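PDB 3W5M: putative rhamnosidase, which hydrolyses terminal non-reducing alpha-L-rhamnose residues from alpha-L-rhamnosides such as naringin, rutin, hesperidin and gum arabic, and binds L-rhamnose through a calcium-dependent carbohydrate-binding module. Local coordinates for residues 118-123 with 398-403; 139-144 with 255-260; 157-162 with 222-227; 305-310 with 418-423. All coordinates share one frame; numbering follows the deposited sequence.

Contact 1 of 4, residues 118-123 with 398-403; sequences WSAKWI and ALLAQL
Residues 118-123 run against strand 398-403 of a beta-sandwich domain, where Ile-123 and Leu-399 form a single antiparallel hydrogen-bonded bridge and Trp-118, Ala-120 and Trp-122 before it pack against the strand. The domain belongs to the family of alpha-L-rhamnosidase N-terminal domains, and Leu-400 is the residue most heavily covered here. Its CG stands anti to the backbone N (chi1 -172°), which sets the side chain between the two indoles, with CD2 toward Trp-118 and CB toward Trp-122. CD2 sits over one face of Trp-118, 3.7 Å from the centroid of the six-membered ring, while CB of the same leucine lies over a face of Trp-122, 3.7 Å from the corresponding centroid and only 9° off its normal. The other methyl, CD1, rests 3.6 Å from Ala-120 CB. Next to the leucine, Trp-122 CE3 approaches Ala-398 CB. Were Trp-122 cut back to an alanine, CB of Leu-400 and the methyl of Ala-398 would probably lose their aromatic cover, and a gap would open beside the strand. Tyr-356 meets Trp-118 edge-to-face, so that ring is packed from beyond the two segments as well. At the bridge, Ile-123 N reaches Leu-399 O at 2.9 Å and Leu-399 N reaches Ile-123 O at 2.8 Å. At the far end Gln-402 closes the contact with its amide: NE2 is held by Glu-404 and the carbonyl of Gln-117, and OE1 accepts two backbone N-H groups, Ser-119 N at 2.9 Å and Ala-120 N at 3.2 Å.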
# COMPACT_ATOMS: atom_id res chain seq x y z
N TRP A 118 8.09 27.60 -0.73
CA TRP A 118 8.80 27.00 -1.87
C TRP A 118 9.11 28.06 -2.90
O TRP A 118 8.24 28.87 -3.27
CB TRP A 118 7.97 25.93 -2.57
CG TRP A 118 7.71 24.69 -1.81
CD1 TRP A 118 6.66 24.44 -0.94
CD2 TRP A 118 8.44 23.45 -1.92
NE1 TRP A 118 6.73 23.14 -0.47
CE2 TRP A 118 7.81 22.52 -1.05
CE3 TRP A 118 9.60 23.07 -2.61
CZ2 TRP A 118 8.29 21.21 -0.89
CZ3 TRP A 118 10.08 21.76 -2.44
CH2 TRP A 118 9.42 20.85 -1.59
N SER A 119 10.35 28.08 -3.39
CA SER A 119 10.64 28.85 -4.58
C SER A 119 11.09 27.95 -5.75
O SER A 119 11.33 28.43 -6.87
CB SER A 119 11.71 29.88 -4.26
OG SER A 119 12.89 29.22 -3.85
N ALA A 120 11.19 26.65 -5.49
CA ALA A 120 11.55 25.67 -6.51
C ALA A 120 10.50 25.65 -7.65
O ALA A 120 9.35 26.03 -7.44
CB ALA A 120 11.68 24.29 -5.86
N LYS A 121 10.91 25.22 -8.85
CA LYS A 121 9.99 25.00 -9.97
C LYS A 121 9.87 23.52 -10.32
O LYS A 121 10.86 22.76 -10.24
CB LYS A 121 10.47 25.72 -11.24
CG LYS A 121 10.99 27.14 -11.06
CD LYS A 121 9.92 28.13 -10.66
CE LYS A 121 10.40 29.54 -10.98
NZ LYS A 121 9.85 30.54 -10.02
N TRP A 122 8.67 23.11 -10.74
CA TRP A 122 8.48 21.76 -11.23
C TRP A 122 9.24 21.56 -12.52
O TRP A 122 9.08 22.34 -13.46
CB TRP A 122 7.00 21.49 -11.46
CG TRP A 122 6.22 21.41 -10.21
CD1 TRP A 122 5.47 22.43 -9.62
CD2 TRP A 122 6.07 20.27 -9.38
NE1 TRP A 122 4.88 21.96 -8.47
CE2 TRP A 122 5.21 20.63 -8.31
CE3 TRP A 122 6.58 18.96 -9.44
CZ2 TRP A 122 4.87 19.74 -7.30
CZ3 TRP A 122 6.23 18.07 -8.42
CH2 TRP A 122 5.39 18.47 -7.37
N ILE A 123 10.05 20.50 -12.59
CA ILE A 123 10.76 20.20 -13.82
C ILE A 123 10.58 18.75 -14.26
O ILE A 123 10.40 17.84 -13.43
CB ILE A 123 12.27 20.51 -13.73
CG1 ILE A 123 12.94 19.67 -12.63
CG2 ILE A 123 12.53 22.01 -13.59
CD1 ILE A 123 14.44 19.84 -12.59
N ALA A 398 7.29 14.65 -12.98
CA ALA A 398 7.93 15.90 -12.65
C ALA A 398 8.52 15.89 -11.24
O ALA A 398 8.02 15.20 -10.36
CB ALA A 398 6.93 17.07 -12.81
N LEU A 399 9.60 16.65 -11.07
CA LEU A 399 10.35 16.77 -9.81
C LEU A 399 10.25 18.19 -9.24
O LEU A 399 10.34 19.17 -9.98
CB LEU A 399 11.84 16.46 -10.07
CG LEU A 399 12.79 16.63 -8.88
CD1 LEU A 399 12.60 15.57 -7.80
CD2 LEU A 399 14.25 16.68 -9.36
N LEU A 400 10.14 18.29 -7.92
CA LEU A 400 10.27 19.56 -7.22
C LEU A 400 11.32 19.38 -6.12
O LEU A 400 11.21 18.48 -5.28
CB LEU A 400 8.92 20.00 -6.62
CG LEU A 400 8.85 21.40 -6.01
CD1 LEU A 400 8.86 22.43 -7.15
CD2 LEU A 400 7.60 21.56 -5.18
N ALA A 401 12.38 20.19 -6.15
CA ALA A 401 13.44 20.02 -5.12
C ALA A 401 14.00 21.36 -4.66
O ALA A 401 14.21 22.26 -5.48
CB ALA A 401 14.56 19.14 -5.67
N GLN A 402 14.21 21.49 -3.37
CA GLN A 402 14.74 22.73 -2.75
C GLN A 402 15.74 22.37 -1.67
O GLN A 402 15.39 21.80 -0.66
CB GLN A 402 13.61 23.53 -2.13
CG GLN A 402 13.98 24.88 -1.52
CD GLN A 402 12.75 25.80 -1.48
OE1 GLN A 402 12.11 26.01 -2.52
NE2 GLN A 402 12.43 26.33 -0.31
N LEU A 403 17.01 22.70 -1.93
CA LEU A 403 18.08 22.47 -0.98
C LEU A 403 18.44 23.78 -0.32
O LEU A 403 18.71 24.78 -1.00
CB LEU A 403 19.30 21.90 -1.73
CG LEU A 403 20.60 21.79 -0.92
CD1 LEU A 403 20.52 20.67 0.10
CD2 LEU A 403 21.77 21.59 -1.89

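Contact 2 of 4, residues 139-144 with 255-260; sequences SWIWFP and ASWKST
The ring of Phe-143 has CD of the following Pro-144 over one face, offset toward the rim, and presents its edge to Ser-259. Near the ring plane, CD1 of Phe-143 comes within 3.3 Å of Ser-259 OG, and the same carbon lies 3.5 Å from Thr-260 C, which is approached obliquely. Trp-257 offers a face instead: CD1 of Ile-141 lies over its indole near the root of the side chain, 4.1 Å from Trp-257 CB, the two side chains crossing at about a right angle. The ring position of Phe-143 follows from its first torsion, with CG anti to the backbone N (chi1 -178°), which carries the ring out from the chain and across to the backbone of Thr-260. All of this lies within the carbohydrate-binding module CBM67, where strand 139-142, paired with strand 282-286, packs beside the edge of a five-stranded antiparallel sheet, at its outermost strand 258-260. No hydrogen bond joins the two segments. The hydroxyl of Ser-259 is nevertheless engaged, since it bonds to the carbonyl of Trp-158 on the adjoining strand, while NE1 of Trp-257 is tied to Phe-252 O. With a serine in the place of Phe-143, Ser-259 OG and the backbone of Thr-260 are likely to lose the ring that packs on them. Trp-236 meets the Trp-257 ring edge-to-face and also touches Ile-141. The calcium ion is about 13 Å from the side chain of Phe-143.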
# COMPACT_ATOMS: atom_id res chain seq x y z
N SER A 139 0.59 6.67 -41.34
CA SER A 139 -0.77 6.39 -41.78
C SER A 139 -1.16 4.99 -41.43
O SER A 139 -0.31 4.07 -41.46
CB SER A 139 -0.83 6.54 -43.29
OG SER A 139 -0.57 7.89 -43.63
N TRP A 140 -2.44 4.79 -41.09
CA TRP A 140 -3.01 3.46 -40.97
C TRP A 140 -3.22 2.93 -42.37
O TRP A 140 -3.82 3.63 -43.19
CB TRP A 140 -4.37 3.48 -40.27
CG TRP A 140 -4.30 3.91 -38.84
CD1 TRP A 140 -4.38 5.18 -38.38
CD2 TRP A 140 -4.22 3.06 -37.70
NE1 TRP A 140 -4.30 5.18 -37.00
CE2 TRP A 140 -4.21 3.89 -36.56
CE3 TRP A 140 -4.15 1.67 -37.52
CZ2 TRP A 140 -4.15 3.39 -35.25
CZ3 TRP A 140 -4.07 1.16 -36.23
CH2 TRP A 140 -4.08 2.03 -35.10
N ILE A 141 -2.70 1.74 -42.65
CA ILE A 141 -2.84 1.17 -43.99
C ILE A 141 -3.50 -0.19 -43.97
O ILE A 141 -3.53 -0.89 -42.94
CB ILE A 141 -1.49 1.11 -44.77
CG1 ILE A 141 -0.45 0.22 -44.08
CG2 ILE A 141 -0.93 2.50 -44.95
CD1 ILE A 141 0.70 -0.14 -45.00
N TRP A 142 -4.07 -0.57 -45.12
CA TRP A 142 -4.63 -1.90 -45.31
C TRP A 142 -4.50 -2.27 -46.76
O TRP A 142 -3.98 -1.50 -47.56
CB TRP A 142 -6.11 -1.91 -44.85
CG TRP A 142 -6.66 -3.25 -44.62
CD1 TRP A 142 -7.66 -3.86 -45.34
CD2 TRP A 142 -6.29 -4.17 -43.59
NE1 TRP A 142 -7.92 -5.10 -44.82
CE2 TRP A 142 -7.10 -5.33 -43.75
CE3 TRP A 142 -5.34 -4.14 -42.55
CZ2 TRP A 142 -6.98 -6.46 -42.92
CZ3 TRP A 142 -5.23 -5.28 -41.71
CH2 TRP A 142 -6.06 -6.41 -41.91
N PHE A 143 -4.97 -3.46 -47.11
CA PHE A 143 -5.14 -3.82 -48.51
C PHE A 143 -6.21 -2.91 -49.17
O PHE A 143 -7.18 -2.51 -48.48
CB PHE A 143 -5.50 -5.31 -48.63
CG PHE A 143 -5.64 -5.76 -50.07
CD1 PHE A 143 -4.52 -6.13 -50.80
CD2 PHE A 143 -6.88 -5.70 -50.71
CE1 PHE A 143 -4.63 -6.51 -52.12
CE2 PHE A 143 -7.00 -6.05 -52.06
CZ PHE A 143 -5.87 -6.47 -52.76
N PRO A 144 -6.03 -2.55 -50.46
CA PRO A 144 -7.01 -1.68 -51.11
C PRO A 144 -8.30 -2.42 -51.41
O PRO A 144 -8.53 -2.85 -52.55
CB PRO A 144 -6.30 -1.25 -52.42
CG PRO A 144 -5.31 -2.36 -52.68
CD PRO A 144 -4.82 -2.73 -51.30
N ALA A 255 1.39 4.44 -48.72
CA ALA A 255 1.12 3.80 -50.02
C ALA A 255 2.39 3.34 -50.79
O ALA A 255 2.29 2.74 -51.87
CB ALA A 255 0.26 4.71 -50.91
N SER A 256 3.56 3.64 -50.24
CA SER A 256 4.80 3.06 -50.78
C SER A 256 4.97 1.56 -50.48
O SER A 256 5.88 0.91 -51.03
CB SER A 256 6.00 3.86 -50.27
OG SER A 256 5.94 5.18 -50.79
N TRP A 257 4.12 1.02 -49.59
CA TRP A 257 4.13 -0.41 -49.27
C TRP A 257 3.29 -1.13 -50.29
O TRP A 257 2.30 -0.58 -50.78
CB TRP A 257 3.53 -0.69 -47.89
CG TRP A 257 4.41 -0.26 -46.74
CD1 TRP A 257 4.77 1.02 -46.39
CD2 TRP A 257 5.00 -1.12 -45.77
NE1 TRP A 257 5.55 0.99 -45.26
CE2 TRP A 257 5.72 -0.31 -44.87
CE3 TRP A 257 5.00 -2.52 -45.58
CZ2 TRP A 257 6.45 -0.85 -43.78
CZ3 TRP A 257 5.72 -3.05 -44.50
CH2 TRP A 257 6.43 -2.22 -43.63
N LYS A 258 3.68 -2.36 -50.60
CA LYS A 258 2.88 -3.24 -51.46
C LYS A 258 2.04 -4.12 -50.57
O LYS A 258 2.47 -4.48 -49.48
CB LYS A 258 3.78 -4.11 -52.35
CG LYS A 258 4.56 -3.37 -53.42
CD LYS A 258 3.61 -2.74 -54.44
CE LYS A 258 4.27 -2.54 -55.80
NZ LYS A 258 4.22 -3.75 -56.65
N SER A 259 0.84 -4.49 -51.04
CA SER A 259 -0.03 -5.37 -50.29
C SER A 259 -0.65 -6.47 -51.15
O SER A 259 -0.80 -6.29 -52.35
CB SER A 259 -1.14 -4.57 -49.59
OG SER A 259 -1.93 -5.49 -48.81
N THR A 260 -1.01 -7.60 -50.53
CA THR A 260 -1.77 -8.63 -51.25
C THR A 260 -2.85 -9.23 -50.38
O THR A 260 -2.71 -9.25 -49.16
CB THR A 260 -0.89 -9.74 -51.84
OG1 THR A 260 -1.67 -10.52 -52.75
CG2 THR A 260 -0.30 -10.64 -50.73

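Contact 3 of 4, residues 157-162 with 222-227; sequences RWFRRT and LAVSAS
This is a regular antiparallel strand pairing near the middle of a five-stranded sheet, strand 157-162 against strand 222-227, with axes 4.7 Å apart at closest approach and N-to-C directions 167° apart. Six backbone hydrogen bonds link Arg-157 with Ala-226, Phe-159 with Val-224 and Arg-161 with Leu-222, two to each pair. Most are nearly straight, but Phe-159 N to Val-224 O is bent at the hydrogen to 136° despite its 2.8 Å length. Between them lie the non-hydrogen-bonded pairs Trp-158 with Ser-225 and Arg-160 with Ala-223. The sheet is one half of the beta-sandwich of CBM67, the L-rhamnose-binding module, and the side chain of Ala-226 lies about 10 Å from the bound calcium ion. On the face carrying Phe-159, Val-224, Ala-226 and Leu-222, the Phe-159 ring turns its edge to Val-224 O, 3.5 Å from CD1, and its CE1 reaches Ala-226 CB at 4.2 Å. With CG anti to the carbonyl carbon (chi1 -57°), the ring runs back along its own strand toward Arg-157, and Trp-236 of strand 235-244 meets it edge-to-face. On the other face, Trp-158 CD1 rests 3.9 Å from Ser-225 CB, and Trp-268 packs edge-to-face against that indole. Two arginines pair with carboxylates, Arg-157 NE with Glu-145 and Arg-160 NE with Asp-275, and Arg-160 NH1 also bonds to the carbonyls of Trp-268 and Glu-270.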
# COMPACT_ATOMS: atom_id res chain seq x y z
N ARG A 157 -4.14 -9.93 -44.29
CA ARG A 157 -3.54 -9.29 -45.47
C ARG A 157 -2.02 -9.22 -45.26
O ARG A 157 -1.55 -9.29 -44.13
CB ARG A 157 -4.12 -7.90 -45.72
CG ARG A 157 -5.64 -7.94 -45.89
CD ARG A 157 -6.02 -8.58 -47.20
NE ARG A 157 -7.47 -8.61 -47.45
CZ ARG A 157 -8.21 -9.72 -47.53
NH1 ARG A 157 -7.67 -10.93 -47.34
NH2 ARG A 157 -9.53 -9.63 -47.82
N TRP A 158 -1.28 -9.15 -46.37
CA TRP A 158 0.18 -9.22 -46.33
C TRP A 158 0.76 -7.96 -46.96
O TRP A 158 0.18 -7.41 -47.93
CB TRP A 158 0.64 -10.49 -47.08
CG TRP A 158 0.20 -11.76 -46.39
CD1 TRP A 158 0.91 -12.48 -45.47
CD2 TRP A 158 -1.06 -12.44 -46.54
NE1 TRP A 158 0.17 -13.56 -45.04
CE2 TRP A 158 -1.04 -13.56 -45.68
CE3 TRP A 158 -2.21 -12.21 -47.33
CZ2 TRP A 158 -2.11 -14.45 -45.58
CZ3 TRP A 158 -3.28 -13.08 -47.22
CH2 TRP A 158 -3.23 -14.20 -46.35
N PHE A 159 1.90 -7.50 -46.44
CA PHE A 159 2.49 -6.21 -46.81
C PHE A 159 4.00 -6.34 -46.88
O PHE A 159 4.60 -7.00 -46.01
CB PHE A 159 2.17 -5.15 -45.76
CG PHE A 159 0.69 -4.97 -45.54
CD1 PHE A 159 0.02 -5.86 -44.71
CD2 PHE A 159 -0.04 -3.99 -46.22
CE1 PHE A 159 -1.36 -5.75 -44.52
CE2 PHE A 159 -1.42 -3.87 -46.01
CZ PHE A 159 -2.07 -4.75 -45.18
N ARG A 160 4.57 -5.66 -47.87
CA ARG A 160 6.02 -5.59 -48.04
C ARG A 160 6.48 -4.19 -48.38
O ARG A 160 5.77 -3.44 -49.06
CB ARG A 160 6.46 -6.51 -49.20
CG ARG A 160 6.49 -7.99 -48.87
CD ARG A 160 6.85 -8.86 -50.08
NE ARG A 160 8.07 -8.42 -50.78
CZ ARG A 160 9.29 -8.85 -50.50
NH1 ARG A 160 9.49 -9.74 -49.54
NH2 ARG A 160 10.33 -8.39 -51.21
N ARG A 161 7.69 -3.87 -47.93
CA ARG A 161 8.36 -2.65 -48.38
C ARG A 161 9.86 -2.84 -48.29
O ARG A 161 10.40 -3.33 -47.31
CB ARG A 161 7.95 -1.40 -47.59
CG ARG A 161 8.46 -0.11 -48.22
CD ARG A 161 7.96 1.14 -47.53
NE ARG A 161 8.71 2.32 -47.99
CZ ARG A 161 8.47 3.55 -47.58
NH1 ARG A 161 7.48 3.79 -46.71
NH2 ARG A 161 9.20 4.55 -48.05
N THR A 162 10.52 -2.47 -49.37
CA THR A 162 11.98 -2.44 -49.38
C THR A 162 12.42 -0.99 -49.33
O THR A 162 12.03 -0.21 -50.19
CB THR A 162 12.57 -3.14 -50.62
OG1 THR A 162 12.18 -4.52 -50.59
CG2 THR A 162 14.11 -3.04 -50.61
N LEU A 222 11.08 -4.97 -45.22
CA LEU A 222 10.17 -5.06 -44.08
C LEU A 222 8.97 -5.81 -44.61
O LEU A 222 8.57 -5.61 -45.77
CB LEU A 222 9.76 -3.65 -43.60
CG LEU A 222 10.93 -2.66 -43.51
CD1 LEU A 222 10.46 -1.26 -43.20
CD2 LEU A 222 11.91 -3.13 -42.44
N ALA A 223 8.41 -6.68 -43.78
CA ALA A 223 7.23 -7.44 -44.18
C ALA A 223 6.31 -7.59 -43.00
O ALA A 223 6.75 -7.81 -41.86
CB ALA A 223 7.65 -8.80 -44.74
N VAL A 224 5.01 -7.49 -43.26
CA VAL A 224 4.06 -7.47 -42.16
C VAL A 224 2.89 -8.30 -42.62
O VAL A 224 2.44 -8.13 -43.74
CB VAL A 224 3.59 -6.02 -41.87
CG1 VAL A 224 2.39 -5.97 -40.94
CG2 VAL A 224 4.71 -5.22 -41.25
N SER A 225 2.44 -9.23 -41.78
CA SER A 225 1.06 -9.78 -41.91
C SER A 225 0.19 -9.08 -40.87
O SER A 225 0.67 -8.72 -39.80
CB SER A 225 1.04 -11.30 -41.72
OG SER A 225 1.45 -11.66 -40.40
N ALA A 226 -1.07 -8.83 -41.20
CA ALA A 226 -1.99 -8.23 -40.25
C ALA A 226 -3.34 -8.87 -40.47
O ALA A 226 -3.71 -9.18 -41.61
CB ALA A 226 -2.08 -6.72 -40.47
N SER A 227 -4.08 -9.07 -39.38
CA SER A 227 -5.37 -9.75 -39.45
C SER A 227 -6.46 -8.92 -38.81
O SER A 227 -6.25 -8.30 -37.75
CB SER A 227 -5.30 -11.13 -38.80
OG SER A 227 -4.32 -11.92 -39.46

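Contact 4 of 4, residues 305-310 with 418-423; sequences LRHEFR and GPDWRA
Two backbone hydrogen bonds join Arg-306 to Arg-422 where strand 305-310 lies antiparallel to the start of strand 422-424, inside a seven-stranded antiparallel sheet of a beta-sandwich. Arg-306 N to Arg-422 O and Arg-422 N to Arg-306 O are both 2.9 Å. Leu-305 and Ala-423 form the adjoining non-hydrogen-bonded pair. Before the strand, a type I beta turn from Gly-418 to Trp-421 brings the tryptophan against His-307. Aromatic contact dominates there. His-307 and the five-membered ring of Trp-421 form an offset stack with their planes 14° apart, and CB of His-307 sits squarely over that ring, 3.4 Å from its centroid. Extension of His-307 with CG anti to the backbone N (chi1 177°) carries the imidazole out past the NE1 and CD1 side of the indole, nearly parallel to its plane. Apolar packing adds Leu-305 CB, 4.1 Å from Trp-421 CE3. The indole is also fixed through NE1, which bonds to the carbonyl of Thr-416. Charged groups gather on the face bearing Arg-306 and Arg-422. NH1 and NH2 of Arg-306 both reach one oxygen, Glu-308 OE2, lying almost in the guanidinium plane, and NH1 also pairs with Asp-455; Arg-306 NE meets the carbonyl of Trp-448. The two carboxylates probably balance the charge of Arg-306 and fix the rotation of its guanidinium. Arg-422 NE bonds to Asp-455 O. Finally, one water, in the plane of the imidazole, bridges the segments: it lies 2.6 Å from His-307 ND1 and donates to Asp-420 O at 2.8 Å.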
# COMPACT_ATOMS: atom_id res chain seq x y z
N LEU A 305 18.12 13.41 -13.80
CA LEU A 305 18.14 14.88 -13.81
C LEU A 305 19.24 15.35 -12.87
O LEU A 305 19.46 14.75 -11.83
CB LEU A 305 16.77 15.43 -13.40
CG LEU A 305 15.62 15.39 -14.41
CD1 LEU A 305 15.15 14.00 -14.78
CD2 LEU A 305 14.44 16.12 -13.76
N ARG A 306 19.97 16.40 -13.24
CA ARG A 306 21.06 16.83 -12.37
C ARG A 306 21.36 18.30 -12.53
O ARG A 306 21.02 18.90 -13.55
CB ARG A 306 22.37 16.06 -12.66
CG ARG A 306 23.01 16.43 -14.00
CD ARG A 306 24.24 15.55 -14.30
NE ARG A 306 25.19 15.46 -13.19
CZ ARG A 306 26.22 16.29 -12.99
NH1 ARG A 306 26.41 17.33 -13.79
NH2 ARG A 306 27.03 16.08 -11.96
N HIS A 307 22.04 18.81 -11.51
CA HIS A 307 22.46 20.20 -11.45
C HIS A 307 23.73 20.32 -10.62
O HIS A 307 23.76 19.89 -9.45
CB HIS A 307 21.35 21.00 -10.80
CG HIS A 307 21.68 22.45 -10.61
ND1 HIS A 307 22.05 23.28 -11.65
CD2 HIS A 307 21.66 23.22 -9.50
CE1 HIS A 307 22.25 24.50 -11.19
NE2 HIS A 307 22.04 24.49 -9.89
N GLU A 308 24.78 20.92 -11.20
CA GLU A 308 25.96 21.31 -10.41
C GLU A 308 25.90 22.77 -9.98
O GLU A 308 25.31 23.61 -10.69
CB GLU A 308 27.28 21.03 -11.16
CG GLU A 308 27.56 19.53 -11.25
CD GLU A 308 28.93 19.18 -11.84
OE1 GLU A 308 29.92 19.87 -11.49
OE2 GLU A 308 29.01 18.21 -12.63
N PHE A 309 26.49 23.05 -8.83
CA PHE A 309 26.49 24.38 -8.24
C PHE A 309 27.67 24.51 -7.28
O PHE A 309 28.23 23.51 -6.80
CB PHE A 309 25.16 24.67 -7.51
CG PHE A 309 24.80 23.63 -6.48
CD1 PHE A 309 24.24 22.41 -6.87
CD2 PHE A 309 25.06 23.85 -5.14
CE1 PHE A 309 23.94 21.45 -5.91
CE2 PHE A 309 24.75 22.91 -4.17
CZ PHE A 309 24.20 21.69 -4.56
N ARG A 310 28.03 25.76 -7.00
CA ARG A 310 29.14 26.08 -6.13
C ARG A 310 28.58 26.64 -4.82
O ARG A 310 27.63 27.43 -4.83
CB ARG A 310 30.03 27.11 -6.86
CG ARG A 310 31.40 27.39 -6.26
CD ARG A 310 31.88 28.78 -6.69
NE ARG A 310 33.30 29.00 -6.43
CZ ARG A 310 33.92 30.19 -6.49
NH1 ARG A 310 33.23 31.30 -6.79
NH2 ARG A 310 35.22 30.28 -6.25
N GLY A 418 14.83 23.76 -11.45
CA GLY A 418 14.54 24.83 -12.40
C GLY A 418 15.23 24.63 -13.74
O GLY A 418 15.83 23.58 -14.00
N PRO A 419 15.14 25.65 -14.62
CA PRO A 419 15.45 25.50 -16.05
C PRO A 419 16.90 25.16 -16.35
O PRO A 419 17.18 24.66 -17.43
CB PRO A 419 15.10 26.88 -16.63
CG PRO A 419 14.09 27.46 -15.65
CD PRO A 419 14.63 27.00 -14.32
N ASP A 420 17.81 25.42 -15.40
CA ASP A 420 19.23 25.17 -15.64
C ASP A 420 19.64 23.68 -15.46
O ASP A 420 20.77 23.29 -15.77
CB ASP A 420 20.10 26.14 -14.83
CG ASP A 420 19.65 26.30 -13.34
OD1 ASP A 420 18.51 25.90 -12.94
OD2 ASP A 420 20.46 26.88 -12.57
N TRP A 421 18.73 22.83 -14.96
CA TRP A 421 19.04 21.40 -14.78
C TRP A 421 19.16 20.68 -16.13
O TRP A 421 18.59 21.10 -17.14
CB TRP A 421 17.93 20.72 -13.91
CG TRP A 421 18.01 21.05 -12.43
CD1 TRP A 421 18.10 22.32 -11.86
CD2 TRP A 421 17.95 20.13 -11.35
NE1 TRP A 421 18.13 22.22 -10.49
CE2 TRP A 421 18.05 20.88 -10.15
CE3 TRP A 421 17.86 18.72 -11.27
CZ2 TRP A 421 18.02 20.28 -8.89
CZ3 TRP A 421 17.82 18.13 -10.01
CH2 TRP A 421 17.91 18.91 -8.84
N ARG A 422 19.87 19.55 -16.15
CA ARG A 422 20.08 18.80 -17.37
C ARG A 422 19.63 17.35 -17.16
O ARG A 422 19.62 16.89 -16.04
CB ARG A 422 21.55 18.91 -17.80
CG ARG A 422 21.85 20.36 -18.20
CD ARG A 422 23.28 20.62 -18.59
NE ARG A 422 23.65 20.04 -19.88
CZ ARG A 422 23.19 20.45 -21.07
NH1 ARG A 422 22.30 21.43 -21.17
NH2 ARG A 422 23.64 19.85 -22.17
N ALA A 423 19.27 16.69 -18.25
CA ALA A 423 18.64 15.37 -18.23
C ALA A 423 19.24 14.41 -19.24
O ALA A 423 19.74 14.83 -20.31
CB ALA A 423 17.13 15.50 -18.44
O HOH W 1 22.76 22.50 -14.03

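In the fold
The four contacts fall into two pairs set in separate domains, with centres of contacts 1 and 2 about 48 Å apart. Contacts 2 and 3 share the five-stranded sheet of the CBM67 module, since strand 258-260 lies beside strand 156-165, and both are buried; contact 3 is ladder pairing, whereas contact 2 has no hydrogen bond and rests on side-chain packing at the sheet's margin. Contacts 1 and 4, only partly buried, belong to another sandwich and touch through Ile-123, which meets Trp-421 and Leu-305, and through Leu-403 against Phe-309. There, tryptophan faces cover a leucine in one and a histidine in the other, beside brief backbone bridges.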